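Local coordinates for protein ribulose bisphosphate carboxylase (Hyperthermus butylicus DSM 5456, PDB 6HUN) that probably catalyses the magnesium-dependent addition of CO2 and water to ribulose 1,5-bisphosphate, giving two molecules of 3-phosphoglycerate, as a form III archaeal Rubisco, at residues Y89-L94 against W99-A104; E28-S33 against S54-A59; D168-A173 against A428-I433. All blocks are in the same frame, centred on the assembly; numbering follows the deposited sequence.

Interaction 1: Y89-L94 against W99-A104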
ATOM      1  N   TYR A  89      -6.734 -10.791 -24.770  1.00 47.08           N
ATOM      2  CA  TYR A  89      -7.345 -11.776 -25.662  1.00 50.71           C
ATOM      3  C   TYR A  89      -8.862 -11.689 -25.676  1.00 57.59           C
ATOM      4  O   TYR A  89      -9.519 -12.495 -26.350  1.00 57.51           O
ATOM      5  CB  TYR A  89      -6.902 -13.202 -25.285  1.00 51.90           C
ATOM      6  CG  TYR A  89      -7.447 -13.679 -23.965  1.00 49.49           C
ATOM      7  CD1 TYR A  89      -6.772 -13.393 -22.773  1.00 46.24           C
ATOM      8  CD2 TYR A  89      -8.639 -14.382 -23.893  1.00 50.56           C
ATOM      9  CE1 TYR A  89      -7.271 -13.789 -21.572  1.00 44.21           C
ATOM     10  CE2 TYR A  89      -9.149 -14.786 -22.692  1.00 49.93           C
ATOM     11  CZ  TYR A  89      -8.466 -14.470 -21.520  1.00 45.57           C
ATOM     12  OH  TYR A  89      -8.961 -14.888 -20.312  1.00 43.40           O
ATOM     13  N   ARG A  90      -9.442 -10.700 -25.010  1.00 47.98           N
ATOM     14  CA  ARG A  90     -10.881 -10.723 -24.853  1.00 48.05           C
ATOM     15  C   ARG A  90     -11.343  -9.401 -24.306  1.00 46.89           C
ATOM     16  O   ARG A  90     -10.709  -8.850 -23.388  1.00 42.33           O
ATOM     17  CB  ARG A  90     -11.316 -11.858 -23.927  1.00 49.46           C
ATOM     18  CG  ARG A  90     -12.791 -12.016 -23.822  1.00 50.37           C
ATOM     19  CD  ARG A  90     -13.123 -13.176 -22.934  1.00 52.71           C
ATOM     20  NE  ARG A  90     -14.525 -13.146 -22.561  1.00 50.72           N
ATOM     21  CZ  ARG A  90     -15.020 -13.800 -21.524  1.00 52.35           C
ATOM     22  NH1 ARG A  90     -14.213 -14.506 -20.733  1.00 56.83           N
ATOM     23  NH2 ARG A  90     -16.306 -13.701 -21.250  1.00 54.41           N
ATOM     24  N   PHE A  91     -12.447  -8.912 -24.874  1.00 46.49           N
ATOM     25  CA  PHE A  91     -13.003  -7.591 -24.647  1.00 47.64           C
ATOM     26  C   PHE A  91     -14.505  -7.696 -24.412  1.00 53.22           C
ATOM     27  O   PHE A  91     -15.214  -8.442 -25.115  1.00 47.98           O
ATOM     28  CB  PHE A  91     -12.706  -6.677 -25.865  1.00 46.54           C
ATOM     29  CG  PHE A  91     -11.236  -6.433 -26.096  1.00 53.62           C
ATOM     30  CD1 PHE A  91     -10.431  -7.416 -26.656  1.00 48.26           C
ATOM     31  CD2 PHE A  91     -10.649  -5.213 -25.720  1.00 45.99           C
ATOM     32  CE1 PHE A  91      -9.093  -7.214 -26.840  1.00 48.07           C
ATOM     33  CE2 PHE A  91      -9.305  -4.987 -25.928  1.00 43.65           C
ATOM     34  CZ  PHE A  91      -8.515  -5.979 -26.477  1.00 45.69           C
ATOM     35  N   HIS A  92     -15.003  -6.908 -23.471  1.00 42.61           N
ATOM     36  CA  HIS A  92     -16.429  -6.809 -23.200  1.00 45.52           C
ATOM     37  C   HIS A  92     -16.778  -5.352 -22.952  1.00 46.02           C
ATOM     38  O   HIS A  92     -16.325  -4.736 -21.972  1.00 39.91           O
ATOM     39  CB  HIS A  92     -16.866  -7.691 -22.037  1.00 41.51           C
ATOM     40  CG  HIS A  92     -18.329  -7.595 -21.729  1.00 47.09           C
ATOM     41  ND1 HIS A  92     -19.286  -8.316 -22.418  1.00 49.13           N
ATOM     42  CD2 HIS A  92     -19.006  -6.840 -20.831  1.00 45.31           C
ATOM     43  CE1 HIS A  92     -20.480  -8.035 -21.934  1.00 44.46           C
ATOM     44  NE2 HIS A  92     -20.342  -7.147 -20.967  1.00 47.57           N
ATOM     45  N   ASP A  93     -17.595  -4.796 -23.861  1.00 45.84           N
ATOM     46  CA  ASP A  93     -18.003  -3.394 -23.778  1.00 42.65           C
ATOM     47  C   ASP A  93     -19.116  -3.239 -22.735  1.00 46.29           C
ATOM     48  O   ASP A  93     -20.174  -3.874 -22.848  1.00 47.18           O
ATOM     49  CB  ASP A  93     -18.418  -2.943 -25.178  1.00 48.31           C
ATOM     50  CG  ASP A  93     -18.906  -1.530 -25.243  1.00 51.29           C
ATOM     51  OD1 ASP A  93     -19.082  -0.860 -24.225  1.00 48.75           O
ATOM     52  OD2 ASP A  93     -19.198  -1.106 -26.383  1.00 60.02           O
ATOM     53  N   LEU A  94     -18.865  -2.435 -21.682  1.00 38.58           N
ATOM     54  CA  LEU A  94     -19.831  -2.269 -20.603  1.00 38.06           C
ATOM     55  C   LEU A  94     -20.901  -1.230 -20.933  1.00 42.95           C
ATOM     56  O   LEU A  94     -21.836  -1.040 -20.134  1.00 45.88           O
ATOM     57  CB  LEU A  94     -19.129  -1.903 -19.283  1.00 35.89           C
ATOM     58  CG  LEU A  94     -18.326  -3.047 -18.606  1.00 35.73           C
ATOM     59  CD1 LEU A  94     -17.498  -2.655 -17.370  1.00 31.98           C
ATOM     60  CD2 LEU A  94     -19.210  -4.248 -18.235  1.00 37.46           C
ATOM     61  N   TRP A  99     -14.592  -0.883 -20.611  1.00 33.04           N
ATOM     62  CA  TRP A  99     -14.591  -2.239 -21.119  1.00 34.20           C
ATOM     63  C   TRP A  99     -13.998  -3.165 -20.067  1.00 36.88           C
ATOM     64  O   TRP A  99     -13.105  -2.772 -19.301  1.00 30.28           O
ATOM     65  CB  TRP A  99     -13.753  -2.328 -22.378  1.00 36.14           C
ATOM     66  CG  TRP A  99     -14.237  -1.475 -23.532  1.00 45.13           C
ATOM     67  CD1 TRP A  99     -14.389  -0.110 -23.583  1.00 48.54           C
ATOM     68  CD2 TRP A  99     -14.630  -1.967 -24.793  1.00 52.02           C
ATOM     69  NE1 TRP A  99     -14.850   0.261 -24.810  1.00 55.05           N
ATOM     70  CE2 TRP A  99     -15.006  -0.860 -25.580  1.00 52.55           C
ATOM     71  CE3 TRP A  99     -14.670  -3.237 -25.347  1.00 49.97           C
ATOM     72  CZ2 TRP A  99     -15.410  -0.990 -26.876  1.00 57.98           C
ATOM     73  CZ3 TRP A  99     -15.095  -3.375 -26.628  1.00 54.42           C
ATOM     74  CH2 TRP A  99     -15.464  -2.261 -27.390  1.00 61.45           C
ATOM     75  N   LEU A 100     -14.460  -4.404 -20.044  1.00 34.82           N
ATOM     76  CA  LEU A 100     -13.684  -5.441 -19.391  1.00 36.47           C
ATOM     77  C   LEU A 100     -12.676  -5.959 -20.403  1.00 34.20           C
ATOM     78  O   LEU A 100     -13.020  -6.257 -21.563  1.00 40.26           O
ATOM     79  CB  LEU A 100     -14.559  -6.579 -18.848  1.00 34.22           C
ATOM     80  CG  LEU A 100     -15.505  -6.147 -17.712  1.00 31.11           C
ATOM     81  CD1 LEU A 100     -16.430  -7.343 -17.265  1.00 33.00           C
ATOM     82  CD2 LEU A 100     -14.742  -5.692 -16.476  1.00 30.87           C
ATOM     83  N   VAL A 101     -11.437  -6.102 -19.956  1.00 32.88           N
ATOM     84  CA  VAL A 101     -10.368  -6.649 -20.762  1.00 34.45           C
ATOM     85  C   VAL A 101      -9.743  -7.798 -20.000  1.00 33.85           C
ATOM     86  O   VAL A 101      -9.278  -7.623 -18.869  1.00 31.40           O
ATOM     87  CB  VAL A 101      -9.291  -5.602 -21.117  1.00 33.82           C
ATOM     88  CG1 VAL A 101      -8.195  -6.265 -21.969  1.00 40.88           C
ATOM     89  CG2 VAL A 101      -9.902  -4.426 -21.850  1.00 37.67           C
ATOM     90  N   TRP A 102      -9.656  -8.957 -20.634  1.00 36.35           N
ATOM     91  CA  TRP A 102      -8.925 -10.071 -20.061  1.00 36.23           C
ATOM     92  C   TRP A 102      -7.536 -10.110 -20.657  1.00 37.99           C
ATOM     93  O   TRP A 102      -7.371 -10.111 -21.890  1.00 39.74           O
ATOM     94  CB  TRP A 102      -9.616 -11.422 -20.323  1.00 38.60           C
ATOM     95  CG  TRP A 102     -10.918 -11.612 -19.602  1.00 40.14           C
ATOM     96  CD1 TRP A 102     -11.157 -12.461 -18.557  1.00 39.51           C
ATOM     97  CD2 TRP A 102     -12.170 -10.970 -19.887  1.00 38.01           C
ATOM     98  NE1 TRP A 102     -12.459 -12.377 -18.178  1.00 43.05           N
ATOM     99  CE2 TRP A 102     -13.108 -11.471 -18.975  1.00 43.33           C
ATOM    100  CE3 TRP A 102     -12.586 -10.023 -20.823  1.00 38.96           C
ATOM    101  CZ2 TRP A 102     -14.441 -11.047 -18.967  1.00 41.72           C
ATOM    102  CZ3 TRP A 102     -13.886  -9.608 -20.818  1.00 39.12           C
ATOM    103  CH2 TRP A 102     -14.809 -10.122 -19.903  1.00 38.34           C
ATOM    104  N   VAL A 103      -6.545 -10.225 -19.790  1.00 35.48           N
ATOM    105  CA  VAL A 103      -5.147 -10.305 -20.185  1.00 36.64           C
ATOM    106  C   VAL A 103      -4.574 -11.584 -19.604  1.00 37.37           C
ATOM    107  O   VAL A 103      -4.748 -11.867 -18.415  1.00 35.43           O
ATOM    108  CB  VAL A 103      -4.335  -9.079 -19.709  1.00 34.74           C
ATOM    109  CG1 VAL A 103      -2.869  -9.145 -20.258  1.00 36.31           C
ATOM    110  CG2 VAL A 103      -4.992  -7.827 -20.169  1.00 34.79           C
ATOM    111  N   ALA A 104      -3.903 -12.360 -20.445  1.00 40.45           N
ATOM    112  CA  ALA A 104      -3.251 -13.586 -20.027  1.00 41.70           C
ATOM    113  C   ALA A 104      -1.743 -13.351 -19.899  1.00 41.87           C
ATOM    114  O   ALA A 104      -1.125 -12.709 -20.767  1.00 43.10           O
ATOM    115  CB  ALA A 104      -3.540 -14.717 -21.053  1.00 45.52           C
TER

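Interaction 2: E28-S33 against S54-A59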
ATOM      1  N   GLU A  28       0.708  -5.715 -31.169  1.00 61.94           N
ATOM      2  CA  GLU A  28       1.419  -6.973 -30.965  1.00 68.69           C
ATOM      3  C   GLU A  28       1.043  -7.668 -29.652  1.00 62.86           C
ATOM      4  O   GLU A  28       1.336  -8.864 -29.484  1.00 61.87           O
ATOM      5  CB  GLU A  28       2.921  -6.658 -31.054  1.00 79.72           C
ATOM      6  CG  GLU A  28       3.848  -7.434 -30.135  1.00 85.67           C
ATOM      7  CD  GLU A  28       5.313  -7.384 -30.554  1.00 94.23           C
ATOM      8  OE1 GLU A  28       5.658  -6.574 -31.459  1.00 99.61           O
ATOM      9  OE2 GLU A  28       6.114  -8.175 -29.985  1.00 93.65           O
ATOM     10  N   PHE A  29       0.359  -6.976 -28.741  1.00 58.66           N
ATOM     11  CA  PHE A  29       0.000  -7.561 -27.451  1.00 56.62           C
ATOM     12  C   PHE A  29      -1.469  -7.926 -27.348  1.00 59.43           C
ATOM     13  O   PHE A  29      -1.915  -8.328 -26.272  1.00 56.37           O
ATOM     14  CB  PHE A  29       0.377  -6.601 -26.305  1.00 53.01           C
ATOM     15  CG  PHE A  29       1.865  -6.408 -26.156  1.00 52.41           C
ATOM     16  CD1 PHE A  29       2.553  -5.543 -26.993  1.00 53.65           C
ATOM     17  CD2 PHE A  29       2.577  -7.123 -25.201  1.00 48.90           C
ATOM     18  CE1 PHE A  29       3.927  -5.373 -26.894  1.00 52.63           C
ATOM     19  CE2 PHE A  29       3.945  -6.954 -25.084  1.00 50.67           C
ATOM     20  CZ  PHE A  29       4.630  -6.069 -25.948  1.00 51.63           C
ATOM     21  N   VAL A  30      -2.226  -7.775 -28.431  1.00 54.46           N
ATOM     22  CA  VAL A  30      -3.656  -8.043 -28.493  1.00 54.17           C
ATOM     23  C   VAL A  30      -3.860  -9.201 -29.452  1.00 59.30           C
ATOM     24  O   VAL A  30      -3.160  -9.283 -30.463  1.00 63.45           O
ATOM     25  CB  VAL A  30      -4.431  -6.801 -28.969  1.00 53.67           C
ATOM     26  CG1 VAL A  30      -5.913  -7.032 -28.885  1.00 53.11           C
ATOM     27  CG2 VAL A  30      -4.047  -5.586 -28.130  1.00 51.06           C
ATOM     28  N   ASP A  31      -4.807 -10.095 -29.137  1.00 59.10           N
ATOM     29  CA  ASP A  31      -5.068 -11.285 -29.957  1.00 61.97           C
ATOM     30  C   ASP A  31      -6.370 -11.945 -29.554  1.00 61.33           C
ATOM     31  O   ASP A  31      -6.369 -12.846 -28.717  1.00 60.37           O
ATOM     32  CB  ASP A  31      -3.933 -12.285 -29.811  1.00 63.57           C
ATOM     33  CG  ASP A  31      -4.076 -13.495 -30.741  1.00 68.16           C
ATOM     34  OD1 ASP A  31      -5.168 -13.705 -31.317  1.00 69.74           O
ATOM     35  OD2 ASP A  31      -3.070 -14.220 -30.890  1.00 70.34           O
ATOM     36  N   GLU A  32      -7.483 -11.509 -30.123  1.00 62.19           N
ATOM     37  CA  GLU A  32      -8.768 -12.015 -29.656  1.00 63.25           C
ATOM     38  C   GLU A  32      -9.044 -13.451 -30.078  1.00 65.31           C
ATOM     39  O   GLU A  32     -10.121 -13.983 -29.766  1.00 65.49           O
ATOM     40  CB  GLU A  32      -9.884 -11.113 -30.152  1.00 63.88           C
ATOM     41  CG  GLU A  32      -9.775  -9.687 -29.678  1.00 61.31           C
ATOM     42  CD  GLU A  32     -10.872  -8.869 -30.284  1.00 69.24           C
ATOM     43  OE1 GLU A  32     -10.573  -8.012 -31.148  1.00 71.94           O
ATOM     44  OE2 GLU A  32     -12.051  -9.144 -29.944  1.00 72.97           O
ATOM     45  N   SER A  33      -8.116 -14.093 -30.772  1.00 68.29           N
ATOM     46  CA  SER A  33      -8.250 -15.499 -31.105  1.00 71.76           C
ATOM     47  C   SER A  33      -7.473 -16.372 -30.140  1.00 71.88           C
ATOM     48  O   SER A  33      -7.495 -17.598 -30.267  1.00 73.20           O
ATOM     49  CB  SER A  33      -7.785 -15.759 -32.545  1.00 76.61           C
ATOM     50  OG  SER A  33      -6.371 -15.750 -32.601  1.00 76.84           O
ATOM     51  N   SER A  54      -8.193   4.159 -28.558  1.00 49.39           N
ATOM     52  CA  SER A  54      -9.106   3.026 -28.721  1.00 48.69           C
ATOM     53  C   SER A  54      -8.867   1.977 -27.629  1.00 46.98           C
ATOM     54  O   SER A  54      -7.797   1.922 -27.013  1.00 44.71           O
ATOM     55  CB  SER A  54      -8.941   2.382 -30.093  1.00 52.77           C
ATOM     56  OG  SER A  54      -7.828   1.498 -30.093  1.00 51.94           O
ATOM     57  N   ILE A  55      -9.893   1.147 -27.372  1.00 47.95           N
ATOM     58  CA  ILE A  55      -9.776   0.146 -26.305  1.00 42.83           C
ATOM     59  C   ILE A  55      -8.686  -0.856 -26.637  1.00 44.75           C
ATOM     60  O   ILE A  55      -7.930  -1.311 -25.757  1.00 46.62           O
ATOM     61  CB  ILE A  55     -11.126  -0.555 -26.020  1.00 41.33           C
ATOM     62  CG1 ILE A  55     -10.977  -1.565 -24.890  1.00 39.35           C
ATOM     63  CG2 ILE A  55     -11.653  -1.326 -27.243  1.00 44.89           C
ATOM     64  CD1 ILE A  55     -10.375  -0.923 -23.572  1.00 35.91           C
ATOM     65  N   LYS A  56      -8.560  -1.202 -27.914  1.00 45.10           N
ATOM     66  CA  LYS A  56      -7.510  -2.126 -28.294  1.00 46.48           C
ATOM     67  C   LYS A  56      -6.143  -1.528 -28.036  1.00 45.74           C
ATOM     68  O   LYS A  56      -5.235  -2.233 -27.585  1.00 45.41           O
ATOM     69  CB  LYS A  56      -7.670  -2.504 -29.756  1.00 50.64           C
ATOM     70  CG  LYS A  56      -8.765  -3.488 -29.917  1.00 54.57           C
ATOM     71  CD  LYS A  56      -8.443  -4.299 -31.130  1.00 60.29           C
ATOM     72  CE  LYS A  56      -8.993  -5.661 -30.979  1.00 65.98           C
ATOM     73  NZ  LYS A  56     -10.387  -5.614 -30.438  1.00 69.78           N
ATOM     74  N   ASP A  57      -5.978  -0.234 -28.339  1.00 45.74           N
ATOM     75  CA  ASP A  57      -4.730   0.464 -28.038  1.00 45.02           C
ATOM     76  C   ASP A  57      -4.459   0.476 -26.528  1.00 43.63           C
ATOM     77  O   ASP A  57      -3.355   0.138 -26.076  1.00 43.22           O
ATOM     78  CB  ASP A  57      -4.805   1.884 -28.584  1.00 48.35           C
ATOM     79  CG  ASP A  57      -3.466   2.611 -28.550  1.00 60.59           C
ATOM     80  OD1 ASP A  57      -2.507   2.088 -27.948  1.00 63.30           O
ATOM     81  OD2 ASP A  57      -3.369   3.718 -29.146  1.00 67.12           O
ATOM     82  N   ALA A  58      -5.455   0.895 -25.733  1.00 43.78           N
ATOM     83  CA  ALA A  58      -5.272   0.919 -24.281  1.00 39.86           C
ATOM     84  C   ALA A  58      -4.908  -0.465 -23.775  1.00 37.87           C
ATOM     85  O   ALA A  58      -3.995  -0.613 -22.964  1.00 35.21           O
ATOM     86  CB  ALA A  58      -6.541   1.423 -23.599  1.00 36.67           C
ATOM     87  N   ALA A  59      -5.556  -1.503 -24.328  1.00 41.50           N
ATOM     88  CA  ALA A  59      -5.369  -2.855 -23.816  1.00 38.34           C
ATOM     89  C   ALA A  59      -3.977  -3.386 -24.134  1.00 39.30           C
ATOM     90  O   ALA A  59      -3.382  -4.087 -23.311  1.00 37.43           O
ATOM     91  CB  ALA A  59      -6.442  -3.801 -24.365  1.00 43.45           C
TER

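Interaction 3: D168-A173 against A428-I433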
ATOM      1  N   ASP A 168     -18.956 -24.742  16.312  1.00 49.56           N
ATOM      2  CA  ASP A 168     -20.004 -24.506  15.314  1.00 46.89           C
ATOM      3  C   ASP A 168     -20.460 -23.065  15.216  1.00 44.85           C
ATOM      4  O   ASP A 168     -20.660 -22.596  14.107  1.00 45.01           O
ATOM      5  CB  ASP A 168     -21.277 -25.367  15.609  1.00 55.81           C
ATOM      6  CG  ASP A 168     -21.010 -26.836  15.513  1.00 59.20           C
ATOM      7  OD1 ASP A 168     -20.409 -27.243  14.492  1.00 68.07           O
ATOM      8  OD2 ASP A 168     -21.366 -27.575  16.452  1.00 65.40           O
ATOM      9  N   ARG A 169     -20.659 -22.373  16.338  1.00 45.05           N
ATOM     10  CA  ARG A 169     -21.219 -21.032  16.325  1.00 44.79           C
ATOM     11  C   ARG A 169     -20.235 -20.025  15.746  1.00 45.58           C
ATOM     12  O   ARG A 169     -19.046 -20.317  15.623  1.00 45.14           O
ATOM     13  CB  ARG A 169     -21.630 -20.620  17.737  1.00 51.81           C
ATOM     14  CG  ARG A 169     -20.491 -20.459  18.703  1.00 50.54           C
ATOM     15  CD  ARG A 169     -20.959 -19.712  19.908  1.00 49.60           C
ATOM     16  NE  ARG A 169     -20.032 -19.769  21.027  1.00 47.20           N
ATOM     17  CZ  ARG A 169     -19.013 -18.923  21.173  1.00 45.24           C
ATOM     18  NH1 ARG A 169     -18.790 -17.972  20.268  1.00 42.60           N
ATOM     19  NH2 ARG A 169     -18.221 -19.038  22.235  1.00 51.22           N
ATOM     20  N   PRO A 170     -20.710 -18.826  15.365  1.00 39.36           N
ATOM     21  CA  PRO A 170     -19.777 -17.750  15.016  1.00 38.45           C
ATOM     22  C   PRO A 170     -18.922 -17.348  16.208  1.00 43.71           C
ATOM     23  O   PRO A 170     -19.347 -17.407  17.363  1.00 44.01           O
ATOM     24  CB  PRO A 170     -20.697 -16.584  14.594  1.00 42.90           C
ATOM     25  CG  PRO A 170     -22.033 -17.174  14.346  1.00 43.00           C
ATOM     26  CD  PRO A 170     -22.143 -18.430  15.173  1.00 42.01           C
ATOM     27  N   ILE A 171     -17.718 -16.882  15.921  1.00 39.17           N
ATOM     28  CA  ILE A 171     -16.867 -16.391  16.991  1.00 42.46           C
ATOM     29  C   ILE A 171     -17.121 -14.896  17.169  1.00 37.78           C
ATOM     30  O   ILE A 171     -17.349 -14.175  16.197  1.00 39.30           O
ATOM     31  CB  ILE A 171     -15.398 -16.719  16.632  1.00 39.52           C
ATOM     32  CG1 ILE A 171     -15.200 -18.246  16.666  1.00 45.44           C
ATOM     33  CG2 ILE A 171     -14.406 -15.939  17.516  1.00 41.02           C
ATOM     34  CD1 ILE A 171     -13.813 -18.655  16.200  1.00 49.75           C
ATOM     35  N   LEU A 172     -17.016 -14.406  18.403  1.00 41.32           N
ATOM     36  CA  LEU A 172     -17.300 -13.013  18.728  1.00 38.79           C
ATOM     37  C   LEU A 172     -16.041 -12.251  19.130  1.00 42.91           C
ATOM     38  O   LEU A 172     -15.223 -12.752  19.906  1.00 40.84           O
ATOM     39  CB  LEU A 172     -18.314 -12.937  19.861  1.00 38.03           C
ATOM     40  CG  LEU A 172     -19.565 -13.774  19.500  1.00 43.07           C
ATOM     41  CD1 LEU A 172     -20.406 -14.041  20.739  1.00 45.31           C
ATOM     42  CD2 LEU A 172     -20.362 -13.121  18.388  1.00 38.89           C
ATOM     43  N   ALA A 173     -15.930 -11.009  18.649  1.00 40.22           N
ATOM     44  CA  ALA A 173     -14.805 -10.127  18.965  1.00 39.11           C
ATOM     45  C   ALA A 173     -15.310  -8.737  19.344  1.00 42.03           C
ATOM     46  O   ALA A 173     -16.364  -8.306  18.872  1.00 46.64           O
ATOM     47  CB  ALA A 173     -13.858 -10.036  17.759  1.00 32.80           C
ATOM     48  N   ALA A 428     -29.880 -18.254  20.302  1.00 57.36           N
ATOM     49  CA  ALA A 428     -31.185 -18.351  19.653  1.00 59.55           C
ATOM     50  C   ALA A 428     -31.043 -18.713  18.176  1.00 55.76           C
ATOM     51  O   ALA A 428     -31.769 -19.575  17.669  1.00 53.97           O
ATOM     52  CB  ALA A 428     -31.950 -17.043  19.830  1.00 61.79           C
ATOM     53  N   ALA A 429     -30.072 -18.111  17.489  1.00 55.91           N
ATOM     54  CA  ALA A 429     -29.866 -18.402  16.073  1.00 53.18           C
ATOM     55  C   ALA A 429     -29.410 -19.842  15.850  1.00 54.10           C
ATOM     56  O   ALA A 429     -29.892 -20.511  14.931  1.00 54.17           O
ATOM     57  CB  ALA A 429     -28.850 -17.422  15.472  1.00 47.81           C
ATOM     58  N   MET A 430     -28.457 -20.331  16.662  1.00 49.54           N
ATOM     59  CA  MET A 430     -28.025 -21.725  16.547  1.00 53.12           C
ATOM     60  C   MET A 430     -29.173 -22.695  16.809  1.00 56.64           C
ATOM     61  O   MET A 430     -29.253 -23.762  16.190  1.00 57.99           O
ATOM     62  CB  MET A 430     -26.881 -22.017  17.523  1.00 53.20           C
ATOM     63  CG  MET A 430     -25.677 -21.090  17.380  1.00 55.61           C
ATOM     64  SD  MET A 430     -24.991 -21.188  15.724  1.00 52.09           S
ATOM     65  CE  MET A 430     -24.559 -22.911  15.643  1.00 53.47           C
ATOM     66  N   LYS A 431     -30.042 -22.363  17.750  1.00 53.21           N
ATOM     67  CA  LYS A 431     -31.151 -23.226  18.157  1.00 55.29           C
ATOM     68  C   LYS A 431     -32.419 -23.025  17.322  1.00 55.75           C
ATOM     69  O   LYS A 431     -33.404 -23.748  17.533  1.00 61.11           O
ATOM     70  CB  LYS A 431     -31.469 -22.975  19.621  1.00 57.12           C
ATOM     71  CG  LYS A 431     -30.380 -23.324  20.610  1.00 60.34           C
ATOM     72  CD  LYS A 431     -30.922 -23.154  22.027  1.00 66.25           C
ATOM     73  CE  LYS A 431     -29.890 -23.418  23.110  1.00 68.10           C
ATOM     74  NZ  LYS A 431     -30.447 -22.876  24.397  1.00 74.86           N
ATOM     75  N   GLY A 432     -32.425 -22.072  16.393  1.00 58.24           N
ATOM     76  CA  GLY A 432     -33.578 -21.856  15.531  1.00 59.34           C
ATOM     77  C   GLY A 432     -34.767 -21.287  16.255  1.00 60.54           C
ATOM     78  O   GLY A 432     -35.921 -21.553  15.865  1.00 58.06           O
ATOM     79  N   ILE A 433     -34.529 -20.503  17.304  1.00 60.31           N
ATOM     80  CA  ILE A 433     -35.596 -19.953  18.137  1.00 60.99           C
ATOM     81  C   ILE A 433     -35.752 -18.478  17.808  1.00 58.97           C
ATOM     82  O   ILE A 433     -34.760 -17.752  17.659  1.00 57.38           O
ATOM     83  CB  ILE A 433     -35.288 -20.132  19.636  1.00 62.05           C
ATOM     84  CG1 ILE A 433     -35.031 -21.591  19.961  1.00 61.76           C
ATOM     85  CG2 ILE A 433     -36.420 -19.590  20.476  1.00 62.97           C
ATOM     86  CD1 ILE A 433     -34.938 -21.855  21.450  1.00 62.85           C
TER

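Interaction 1: Y89-L94 against W99-A104
The beta hairpin of strands 87-93 and 99-105, on which Arg90 lies flat over Trp102, forms one margin of the sheet in the N-terminal domain of this Rubisco. The two strands run antiparallel. His92 and Leu100 form a hydrogen-bonded pair, with His92 N to Leu100 O at 2.8 Å and Leu100 N to His92 O at 2.7 Å; Tyr89 N also donates to Trp102 O, and Trp102 N to Arg90 O. Phe91 and Val101 form a non-hydrogen-bonded pair between these bonds, and Asp93 and Trp99 another at the turn end.

Residues alternate between the two faces. Arg90, His92, Leu100 and Trp102 share one, where Leu363 packs on the first three. With CG anti to the backbone N (chi1 -175°) and the chain extended as far as NE, Arg90 reaches across the indole and sets its guanidinium almost parallel to it, the planes 7° apart. Arg90 CZ stands 4.0 Å from the centroid of the Trp102 six-membered ring, a cation-pi stack, while Arg90 CD lies over the face of the same ring. His92 CB meets that ring at its edge, 3.7 Å from Trp102 CZ3. A long arginine suits an exposed position beside a buried indole, its methylenes giving apolar contact while its charged end lies on the ring. The phenol of Tyr89 rests against the Trp102 methylene, Tyr89 CZ being 3.5 Å from Trp102 CB.

Phe91, Val101 and Trp99 turn to the other face, against helix 55-65. Phe91 and Val101 lie side by side, with Phe91 CD2 4.0 Å from Val101 CG2. Near the turn, the carboxylate of Asp93 stacks over Trp99 at 19°, its OD1 accepting from Gly95 N, and Asp93 CB sits over the six-membered ring, 3.6 Å from its centroid.

Interaction 2: E28-S33 against S54-A59
Glu32 and Lys56 form a surface salt bridge that, with packing by Val30, joins the loop before strand 41-49 to the first turn of helix 55-65 in the N-terminal domain. The charged pair is Lys56 NZ with Glu32 OE1, modelled 2.5 Å apart; that oxygen sits too close to a neighbour in the model, so its place, and the short distance, are doubtful. The two side chains cross at about a right angle. Lys56 bends at its last torsion (chi4 44°), which turns NZ toward the glutamate, and the same ammonium makes a cation-pi contact with Phe91.

The apolar part belongs to Val30. Its CG2 lies 3.6 Å from Lys56 O, and its CG1 is 4.0 Å from Lys56 CE, so the branched side chain fills the angle between helix backbone and lysine chain. A valine suits this place because its two methyls serve different partners: CG2 the helix carbonyl, CG1 both Lys56 CE and the ring of Phe91.

Local polar bonds shape each side. Asp31 OD1 closes an Asx turn by accepting from Ser33 N at 3.0 Å and takes the Ser33 hydroxyl on its syn lone pair, with Ser33 OG 2.7 Å away. Ser54 is the helix N-cap, its OG accepting from Asp57 N at 3.1 Å.

Long, flexible Glu32 and Lys56 chains can meet at the surface, where solvent probably weakens their attraction, while the apolar contact of Val30 does not depend on charge.

Interaction 3: D168-A173 against A428-I433
Met430 carries this contact, folding its thioether against Arg169 and its neighbours where the last turn of helix 415-431 meets the chain entering the first strand, 171-174, of the TIM barrel. All three methionine torsions lie near -60°, curling the side chain so that sulfur and methyl both face the loop. Met430 SD is 3.8 Å from Arg169 CA and 4.0 Å from Pro170 CD, and the terminal CE comes to 4.0 Å from Arg169 N.

Arg169 offers mainly its backbone and CB. Beyond that its extended chain leaves the methionine: NH1 donates to Pro170 O at 3.0 Å, and NH2 forms a salt bridge with Asp200. Arginine thus has an apolar root for the helix and a charged end for Asp200, in the loop leading into the second strand. Asp168 adds its methylene, CB being 4.1 Å from Met430 CE; aspartate suits this exposed loop position because only that methylene meets the methionine.

Behind Met430 the helix finishes in a Schellman motif, with Ile433 N bonded to Ala428 O at 2.9 Å and a weak second bond from Gly432 N to Ala429 O. Gly432 takes a positive phi of 70°, easy for a residue without a side chain.

No hydrogen bond crosses between the segments. The contact rests on dispersion and shape, for which a flexible, polarisable thioether is well fitted against an irregular backbone surface.

Overall arrangement
From the N terminus, interaction 2 comes first: it brings 28-33 to 54-59 and closes a loop that contains strand 41-49. Interaction 1 follows with a tight hairpin, only four residues separating 89-94 from 99-104. Interaction 3 then spans 254 residues, most of the barrel, and joins the entry to its first strand to its late helix 415-431. The three loops lie in series, none nesting or crossing. In space interactions 1 and 2 meet: Phe91 packs on Val30 and Ala59, tying hairpin, helix 55-65 and N-terminal loop together. Interaction 3 belongs to the catalytic domain, its nearest atoms about 33 Å from interaction 1 and about 42 Å from interaction 2.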